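Local coordinates for metallo-beta-lactamase (Chryseobacterium indologenes, PDB 3L6N), which hydrolyses the beta-lactam ring of penicillins, cephalosporins and carbapenems with the help of zinc, conferring resistance to these antibiotics, at residues 75-80 and 140-145; 153-158 and 195-200; 157-162 and 177-182. All coordinates share one frame; numbering follows the deposited sequence. Where two conformers were deposited one is given.

Overall arrangement
Followed from the N terminus, the chain leaves strand 69-73 of the seven-strand sheet into 75-80, runs through helices 86-90 and 99-107 and the first strands of the five-strand sheet, and returns at 140-145. There contact 1 closes a long excursion and ties the loops of the two sheets together. Contact 2 opens after contact 1 has closed: strand 153-157 pairs with strand 195-198 across the crossover through helix 179-189. Contact 3 shares Gly157 and Cys158 with it, and its shorter loop falls within the span of contact 2. The three meet around the zinc pair, contact 1 supplying His76 and His78 to one zinc and Asp80 to the other, contact 2 supplying Cys158 and His200.

Contact 1: residues 75-80 and 140-145; sequences THSHDD and TADNVV. With ZN (zinc ion), chain B; ZN (zinc ion), chain C.
The carboxylate of Asp142 lies against the CB of a zinc ligand instead of its ring nitrogens: OD2 comes within 3.3 Å of His76 CB. The same oxygen takes a weak, bent bond from the backbone N of Ser77, at 3.1 Å, and a hydrogen bond from Thr101 OG1, on helix 99-107. OD1 is held as well. Thr140 OG1 donates to it at 2.7 Å, on the anti side and tilted out of the carboxylate plane, and a water that also bonds Ser77 OG donates to it. An aspartate suits this buried place because two oxygens can serve that many donors. Its CG sits between backbone N and carbonyl carbon (chi1 66°), which swings the acid across to the histidine loop. Beside it, Val144 N bonds Thr75 O at 3.0 Å. The branched Thr140 serves both histidines: its hydroxyl lies obliquely by the His76 ring, while CG2 approaches His78 CE1 to 3.3 Å. This is the HxHxD loop of metallo-beta-lactamases. His76 NE2 (2.1 Å) and His78 ND1 (2.0 Å) bind one zinc, with His139 and the bridging water; Asp80 OD2 binds the other, with Cys158 and His200. Glu173 takes the far N-H of His78. Holding the loop through its backbone, at Thr75 O and more weakly at Ser77 N, leaves His76 NE2 and His78 ND1 to the metal. The water between the zincs, which donates to Asp80 OD1, is probably the nucleophile, as in related enzymes.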
loop_
_atom_site.group_PDB
_atom_site.type_symbol
_atom_site.label_atom_id
_atom_site.label_comp_id
_atom_site.label_asym_id
_atom_site.label_seq_id
_atom_site.Cartn_x
_atom_site.Cartn_y
_atom_site.Cartn_z
ATOM N N THR A 75 2.297 1.238 4.211
ATOM C CA THR A 75 2.609 2.482 3.509
ATOM C C THR A 75 2.059 3.743 4.188
ATOM O O THR A 75 2.322 4.862 3.738
ATOM C CB THR A 75 2.250 2.458 2.003
ATOM O OG1 THR A 75 0.831 2.366 1.848
ATOM C CG2 THR A 75 2.937 1.295 1.292
ATOM N N HIS A 76 1.274 3.548 5.245
ATOM C CA HIS A 76 1.031 4.559 6.296
ATOM C C HIS A 76 0.203 3.939 7.423
ATOM O O HIS A 76 -0.018 2.715 7.420
ATOM C CB HIS A 76 0.487 5.938 5.785
ATOM C CG HIS A 76 -0.871 5.912 5.146
ATOM N ND1 HIS A 76 -1.070 5.554 3.829
ATOM C CD2 HIS A 76 -2.075 6.323 5.609
ATOM C CE1 HIS A 76 -2.354 5.678 3.531
ATOM N NE2 HIS A 76 -2.984 6.143 4.594
ATOM N N SER A 77 -0.220 4.752 8.396
ATOM C CA SER A 77 -0.760 4.198 9.642
ATOM C C SER A 77 -2.227 3.798 9.616
ATOM O O SER A 77 -2.691 3.158 10.552
ATOM C CB SER A 77 -0.561 5.178 10.797
ATOM O OG SER A 77 -1.469 6.267 10.677
ATOM N N HIS A 78 -2.947 4.181 8.565
ATOM C CA HIS A 78 -4.396 3.996 8.522
ATOM C C HIS A 78 -4.839 2.538 8.422
ATOM O O HIS A 78 -4.058 1.653 8.071
ATOM C CB HIS A 78 -4.993 4.799 7.365
ATOM C CG HIS A 78 -5.033 6.276 7.605
ATOM N ND1 HIS A 78 -5.168 7.189 6.579
ATOM C CD2 HIS A 78 -4.974 6.996 8.751
ATOM C CE1 HIS A 78 -5.206 8.409 7.093
ATOM N NE2 HIS A 78 -5.075 8.321 8.401
ATOM N N ASP A 79 -6.108 2.305 8.738
ATOM C CA ASP A 79 -6.673 0.941 8.797
ATOM C C ASP A 79 -6.545 0.129 7.512
ATOM O O ASP A 79 -6.429 -1.100 7.569
ATOM C CB ASP A 79 -8.156 1.003 9.150
ATOM C CG ASP A 79 -8.421 1.456 10.568
ATOM O OD1 ASP A 79 -9.611 1.703 10.859
ATOM O OD2 ASP A 79 -7.492 1.571 11.392
ATOM N N ASP A 80 -6.586 0.808 6.365
ATOM C CA ASP A 80 -6.479 0.159 5.055
ATOM C C ASP A 80 -5.027 -0.054 4.633
ATOM O O ASP A 80 -4.764 -0.504 3.519
ATOM C CB ASP A 80 -7.241 0.960 3.972
ATOM C CG ASP A 80 -6.716 2.376 3.801
ATOM O OD1 ASP A 80 -6.558 3.092 4.805
ATOM O OD2 ASP A 80 -6.479 2.793 2.636
ATOM N N THR A 140 -1.301 11.801 3.973
ATOM C CA THR A 140 -0.939 11.940 5.382
ATOM C C THR A 140 0.506 12.433 5.478
ATOM O O THR A 140 1.200 12.556 4.456
ATOM C CB THR A 140 -1.009 10.593 6.115
ATOM O OG1 THR A 140 -0.217 9.641 5.395
ATOM C CG2 THR A 140 -2.456 10.097 6.231
ATOM N N ALA A 141 0.975 12.691 6.699
ATOM C CA ALA A 141 2.351 13.148 6.888
ATOM C C ALA A 141 3.358 12.015 6.707
ATOM O O ALA A 141 4.544 12.260 6.469
ATOM C CB ALA A 141 2.516 13.787 8.273
ATOM N N ASP A 142 2.883 10.774 6.829
ATOM C CA ASP A 142 3.762 9.600 6.837
ATOM C C ASP A 142 3.684 8.747 5.570
ATOM O O ASP A 142 4.357 7.716 5.470
ATOM C CB ASP A 142 3.489 8.721 8.076
ATOM C CG ASP A 142 2.090 8.089 8.066
ATOM O OD1 ASP A 142 1.132 8.741 7.606
ATOM O OD2 ASP A 142 1.947 6.937 8.546
ATOM N N ASN A 143 2.851 9.140 4.616
ATOM C CA ASN A 143 2.675 8.284 3.438
ATOM C C ASN A 143 3.970 8.035 2.671
ATOM O O ASN A 143 4.760 8.957 2.449
ATOM C CB ASN A 143 1.522 8.734 2.514
ATOM C CG ASN A 143 1.594 10.205 2.075
ATOM O OD1 ASN A 143 0.566 10.764 1.705
ATOM N ND2 ASN A 143 2.782 10.809 2.066
ATOM N N VAL A 144 4.177 6.777 2.297
ATOM C CA VAL A 144 5.335 6.375 1.505
ATOM C C VAL A 144 4.851 5.621 0.270
ATOM O O VAL A 144 3.713 5.157 0.230
ATOM C CB VAL A 144 6.327 5.502 2.309
ATOM C CG1 VAL A 144 7.000 6.328 3.401
ATOM C CG2 VAL A 144 5.625 4.263 2.913
ATOM N N VAL A 145 5.726 5.518 -0.728
ATOM C CA VAL A 145 5.452 4.767 -1.953
ATOM C C VAL A 145 6.425 3.588 -2.026
ATOM O O VAL A 145 7.451 3.584 -1.343
ATOM C CB VAL A 145 5.596 5.660 -3.218
ATOM C CG1 VAL A 145 4.610 6.843 -3.183
ATOM C CG2 VAL A 145 7.062 6.156 -3.404
HETATM ZN ZN ZN B . -4.953 6.870 4.607
HETATM ZN ZN ZN C . -6.120 4.686 1.943
HETATM O O HOH W 1 -1.233 7.987 8.630
HETATM O O HOH W 2 -6.080 5.528 3.846
#

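Contact 2: residues 153-158 and 195-200; sequences VLDGGC and LIIPGH. With ZN (zinc ion), chain C.
Ile197 O is gripped by two consecutive amides, taking a 2.8 Å bond from Gly156 N and a weak one from Gly157 N at 3.3 Å. Upstream of this fork the strands run parallel in regular register: Leu154 N bonds Leu195 O, and Ile197 N returns to Leu154 O at 2.8 Å. The beta-branched Val153, Ile196 and Ile197 favour an extended backbone, and the side chains alternate between the two faces. Val153 CG2 meets Leu195 CB at 4.0 Å, the two side chains lying side by side, on the face where Met34 touches Val153; Leu154 and Ile196 pair likewise on the other. This is the closing pair of the five-strand sheet, joined by a beta-alpha-beta crossover in the alpha-beta/beta-alpha sandwich of the superfamily. Glycines follow toward the metal. Gly157 adopts a positive phi (58°), easy for glycine, and Gly199, lacking a side chain, lets the two backbones close to 4.0 Å between the CA atoms of Gly157 and Gly199. Just beyond, Cys158 SG lies 2.2 Å from the zinc; His200 NE2 binds the same ion at 2.1 Å, with the sulfur oblique to the imidazole. Ser30 O accepts from His200 ND1, helping to fix how the ring is turned, while Asp80 and the bridging water complete the site. The soft sulfur ligand and the imidazole thus follow directly on paired strands, which probably helps to preorganise them.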
loop_
_atom_site.group_PDB
_atom_site.type_symbol
_atom_site.label_atom_id
_atom_site.label_comp_id
_atom_site.label_asym_id
_atom_site.label_seq_id
_atom_site.Cartn_x
_atom_site.Cartn_y
_atom_site.Cartn_z
ATOM N N VAL A 153 6.842 -0.912 -11.677
ATOM C CA VAL A 153 5.560 -0.598 -11.053
ATOM C C VAL A 153 5.813 0.214 -9.795
ATOM O O VAL A 153 6.679 -0.132 -9.002
ATOM C CB VAL A 153 4.777 -1.892 -10.689
ATOM C CG1 VAL A 153 3.566 -1.570 -9.817
ATOM C CG2 VAL A 153 4.346 -2.634 -11.945
ATOM N N LEU A 154 5.055 1.298 -9.638
ATOM C CA LEU A 154 5.088 2.075 -8.409
ATOM C C LEU A 154 3.795 1.871 -7.651
ATOM O O LEU A 154 2.716 2.097 -8.196
ATOM C CB LEU A 154 5.246 3.565 -8.698
ATOM C CG LEU A 154 5.402 4.421 -7.436
ATOM C CD1 LEU A 154 6.796 4.237 -6.826
ATOM C CD2 LEU A 154 5.134 5.890 -7.744
ATOM N N ASP A 155 3.910 1.442 -6.396
ATOM C CA ASP A 155 2.749 1.398 -5.512
ATOM C C ASP A 155 2.623 2.789 -4.919
ATOM O O ASP A 155 3.388 3.160 -4.034
ATOM C CB ASP A 155 2.960 0.352 -4.411
ATOM C CG ASP A 155 1.743 0.170 -3.518
ATOM O OD1 ASP A 155 0.735 0.876 -3.708
ATOM O OD2 ASP A 155 1.829 -0.690 -2.609
ATOM N N GLY A 156 1.661 3.553 -5.426
ATOM C CA GLY A 156 1.471 4.950 -5.023
ATOM C C GLY A 156 0.803 5.105 -3.677
ATOM O O GLY A 156 0.993 6.124 -2.976
ATOM N N GLY A 157 0.014 4.097 -3.301
ATOM C CA GLY A 157 -0.806 4.181 -2.105
ATOM C C GLY A 157 -1.754 5.361 -2.171
ATOM O O GLY A 157 -2.074 5.875 -3.249
ATOM N N CYS A 158 -2.159 5.834 -1.009
ATOM C CA CYS A 158 -3.250 6.783 -0.950
ATOM C C CYS A 158 -2.781 8.215 -1.247
ATOM O O CYS A 158 -3.596 9.132 -1.370
ATOM C CB CYS A 158 -3.989 6.615 0.379
ATOM S SG CYS A 158 -4.293 4.830 0.719
ATOM N N LEU A 195 3.295 1.549 -14.643
ATOM C CA LEU A 195 2.064 1.321 -13.893
ATOM C C LEU A 195 2.213 1.959 -12.521
ATOM O O LEU A 195 3.200 1.729 -11.837
ATOM C CB LEU A 195 1.797 -0.177 -13.761
ATOM C CG LEU A 195 0.550 -0.636 -13.004
ATOM C CD1 LEU A 195 -0.734 -0.095 -13.625
ATOM C CD2 LEU A 195 0.519 -2.169 -12.949
ATOM N N ILE A 196 1.253 2.800 -12.157
ATOM C CA ILE A 196 1.220 3.411 -10.823
ATOM C C ILE A 196 -0.093 3.010 -10.166
ATOM O O ILE A 196 -1.169 3.226 -10.734
ATOM C CB ILE A 196 1.396 4.944 -10.876
ATOM C CG1 ILE A 196 2.738 5.288 -11.546
ATOM C CG2 ILE A 196 1.323 5.531 -9.463
ATOM C CD1 ILE A 196 2.999 6.760 -11.725
ATOM N N ILE A 197 -0.002 2.378 -8.993
ATOM C CA ILE A 197 -1.199 1.887 -8.314
ATOM C C ILE A 197 -1.685 2.936 -7.326
ATOM O O ILE A 197 -0.951 3.284 -6.393
ATOM C CB ILE A 197 -0.917 0.561 -7.548
ATOM C CG1 ILE A 197 -0.321 -0.514 -8.474
ATOM C CG2 ILE A 197 -2.183 0.046 -6.815
ATOM C CD1 ILE A 197 -1.190 -0.886 -9.674
ATOM N N PRO A 198 -2.924 3.427 -7.513
ATOM C CA PRO A 198 -3.547 4.307 -6.522
ATOM C C PRO A 198 -4.109 3.512 -5.344
ATOM O O PRO A 198 -4.484 2.344 -5.498
ATOM C CB PRO A 198 -4.683 4.968 -7.307
ATOM C CG PRO A 198 -5.111 3.916 -8.302
ATOM C CD PRO A 198 -3.844 3.115 -8.625
ATOM N N GLY A 199 -4.166 4.146 -4.176
ATOM C CA GLY A 199 -4.604 3.455 -2.959
ATOM C C GLY A 199 -6.036 2.954 -2.968
ATOM O O GLY A 199 -6.331 1.907 -2.393
ATOM N N HIS A 200 -6.924 3.704 -3.623
ATOM C CA HIS A 200 -8.349 3.393 -3.633
ATOM C C HIS A 200 -8.927 3.460 -5.038
ATOM O O HIS A 200 -8.365 4.119 -5.911
ATOM C CB HIS A 200 -9.104 4.383 -2.743
ATOM C CG HIS A 200 -8.704 4.337 -1.302
ATOM N ND1 HIS A 200 -9.265 3.451 -0.408
ATOM C CD2 HIS A 200 -7.805 5.065 -0.600
ATOM C CE1 HIS A 200 -8.730 3.638 0.785
ATOM N NE2 HIS A 200 -7.838 4.608 0.695
HETATM ZN ZN ZN C . -6.120 4.686 1.943
HETATM O O HOH W 2 -6.080 5.528 3.846
#

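Contact 3: residues 157-162 and 177-182; sequences GCLVKS and EQWPKT. With ZN (zinc ion), chain C.
Trp179 NE1 donates to Leu159 O at 2.8 Å, the carbonyl oxygen lying 5° out of the indole plane and offering a lone pair. The indole suits the place, giving one N-H from a flat apolar ring; the CG of Trp179, anti to the backbone N (chi1 -160°), carries it across to the loop. The packing round this bond is largely apolar. Leu159 slides past the indole the opposite way, CD1 resting 3.6 Å from Trp179 CD1, and the same methyl meets Thr182 CG2 at 3.8 Å. Cys158 O and the aliphatic CD of Lys161 approach the benzo ring's CZ2 obliquely, CD at 4.3 Å. The contact lies in the beta-alpha-beta crossover, joining the loop after strand 153-157 to the N-terminal part of helix 179-189. In that loop a type I turn from Gly157 to Val160, closed by Val160 N to Gly157 O, helps to orient the Leu159 carbonyl. Thr182 is fixed in turn by Glu137 O, which takes its hydroxyl, and Leu216 of helix 208-217 touches the indole. Lys161, probably a beta-lactam ligand, sends its amine to Leu168 O in a weak bond, while Thr212 bonds its backbone N.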
loop_
_atom_site.group_PDB
_atom_site.type_symbol
_atom_site.label_atom_id
_atom_site.label_comp_id
_atom_site.label_asym_id
_atom_site.label_seq_id
_atom_site.Cartn_x
_atom_site.Cartn_y
_atom_site.Cartn_z
ATOM N N GLY A 157 0.014 4.097 -3.301
ATOM C CA GLY A 157 -0.806 4.181 -2.105
ATOM C C GLY A 157 -1.754 5.361 -2.171
ATOM O O GLY A 157 -2.074 5.875 -3.249
ATOM N N CYS A 158 -2.159 5.834 -1.009
ATOM C CA CYS A 158 -3.250 6.783 -0.950
ATOM C C CYS A 158 -2.781 8.215 -1.247
ATOM O O CYS A 158 -3.596 9.132 -1.370
ATOM C CB CYS A 158 -3.989 6.615 0.379
ATOM S SG CYS A 158 -4.293 4.830 0.719
ATOM N N LEU A 159 -1.468 8.381 -1.412
ATOM C CA LEU A 159 -0.885 9.621 -1.941
ATOM C C LEU A 159 -1.383 9.866 -3.375
ATOM O O LEU A 159 -1.546 11.015 -3.800
ATOM C CB LEU A 159 0.642 9.512 -1.917
ATOM C CG LEU A 159 1.481 10.644 -2.527
ATOM C CD1 LEU A 159 1.289 11.947 -1.731
ATOM C CD2 LEU A 159 2.940 10.231 -2.557
ATOM N N VAL A 160 -1.628 8.782 -4.108
ATOM C CA VAL A 160 -2.109 8.861 -5.479
ATOM C C VAL A 160 -3.590 8.519 -5.550
ATOM O O VAL A 160 -4.020 7.419 -5.184
ATOM C CB VAL A 160 -1.314 7.926 -6.414
ATOM C CG1 VAL A 160 -1.827 8.040 -7.867
ATOM C CG2 VAL A 160 0.175 8.245 -6.346
ATOM N N LYS A 161 -4.374 9.482 -6.020
ATOM C CA LYS A 161 -5.794 9.276 -6.284
ATOM C C LYS A 161 -6.015 8.578 -7.622
ATOM O O LYS A 161 -5.248 8.785 -8.560
ATOM C CB LYS A 161 -6.532 10.623 -6.305
ATOM C CG LYS A 161 -6.374 11.454 -5.028
ATOM C CD LYS A 161 -6.908 10.727 -3.799
ATOM C CE LYS A 161 -8.390 10.427 -3.907
ATOM N NZ LYS A 161 -8.875 9.534 -2.814
ATOM N N SER A 162 -7.081 7.785 -7.699
ATOM C CA SER A 162 -7.481 7.096 -8.927
ATOM C C SER A 162 -8.060 8.081 -9.928
ATOM O O SER A 162 -8.752 9.027 -9.541
ATOM C CB SER A 162 -8.554 6.051 -8.610
ATOM O OG SER A 162 -9.102 5.464 -9.780
ATOM N N GLU A 177 -1.428 21.529 1.189
ATOM C CA GLU A 177 -0.448 22.465 0.623
ATOM C C GLU A 177 0.779 21.739 0.048
ATOM O O GLU A 177 1.272 22.094 -1.026
ATOM C CB GLU A 177 -0.046 23.516 1.671
ATOM C CG GLU A 177 0.855 24.650 1.159
ATOM C CD GLU A 177 2.345 24.360 1.305
ATOM O OE1 GLU A 177 2.719 23.447 2.078
ATOM O OE2 GLU A 177 3.153 25.058 0.649
ATOM N N GLN A 178 1.257 20.713 0.751
ATOM C CA GLN A 178 2.429 19.950 0.306
ATOM C C GLN A 178 2.114 18.875 -0.740
ATOM O O GLN A 178 2.979 18.495 -1.524
ATOM C CB GLN A 178 3.132 19.290 1.495
ATOM C CG GLN A 178 3.969 20.242 2.330
ATOM C CD GLN A 178 5.048 20.931 1.524
ATOM O OE1 GLN A 178 5.848 20.282 0.844
ATOM N NE2 GLN A 178 5.080 22.256 1.598
ATOM N N TRP A 179 0.877 18.394 -0.730
ATOM C CA TRP A 179 0.469 17.250 -1.548
ATOM C C TRP A 179 0.839 17.384 -3.048
ATOM O O TRP A 179 1.476 16.476 -3.590
ATOM C CB TRP A 179 -1.023 16.987 -1.342
ATOM C CG TRP A 179 -1.516 15.619 -1.711
ATOM C CD1 TRP A 179 -0.928 14.717 -2.558
ATOM C CD2 TRP A 179 -2.737 15.016 -1.268
ATOM N NE1 TRP A 179 -1.707 13.587 -2.659
ATOM C CE2 TRP A 179 -2.824 13.747 -1.884
ATOM C CE3 TRP A 179 -3.770 15.424 -0.412
ATOM C CZ2 TRP A 179 -3.898 12.878 -1.661
ATOM C CZ3 TRP A 179 -4.843 14.561 -0.197
ATOM C CH2 TRP A 179 -4.891 13.299 -0.815
ATOM N N PRO A 180 0.481 18.514 -3.709
ATOM C CA PRO A 180 0.836 18.613 -5.136
ATOM C C PRO A 180 2.345 18.661 -5.371
ATOM O O PRO A 180 2.827 18.161 -6.392
ATOM C CB PRO A 180 0.185 19.934 -5.579
ATOM C CG PRO A 180 0.027 20.716 -4.327
ATOM C CD PRO A 180 -0.261 19.707 -3.258
ATOM N N LYS A 181 3.084 19.250 -4.427
ATOM C CA LYS A 181 4.539 19.291 -4.494
ATOM C C LYS A 181 5.102 17.882 -4.394
ATOM O O LYS A 181 6.000 17.515 -5.140
ATOM C CB LYS A 181 5.117 20.196 -3.400
ATOM C CG LYS A 181 4.637 21.637 -3.492
ATOM C CD LYS A 181 4.812 22.371 -2.178
ATOM C CE LYS A 181 4.624 23.867 -2.357
ATOM N NZ LYS A 181 5.849 24.490 -2.927
ATOM N N THR A 182 4.544 17.085 -3.484
ATOM C CA THR A 182 4.950 15.692 -3.348
ATOM C C THR A 182 4.627 14.904 -4.620
ATOM O O THR A 182 5.451 14.125 -5.081
ATOM C CB THR A 182 4.299 15.047 -2.120
ATOM O OG1 THR A 182 4.698 15.780 -0.953
ATOM C CG2 THR A 182 4.755 13.592 -1.962
HETATM ZN ZN ZN C . -6.120 4.686 1.943
HETATM O O HOH W 2 -6.080 5.528 3.846
#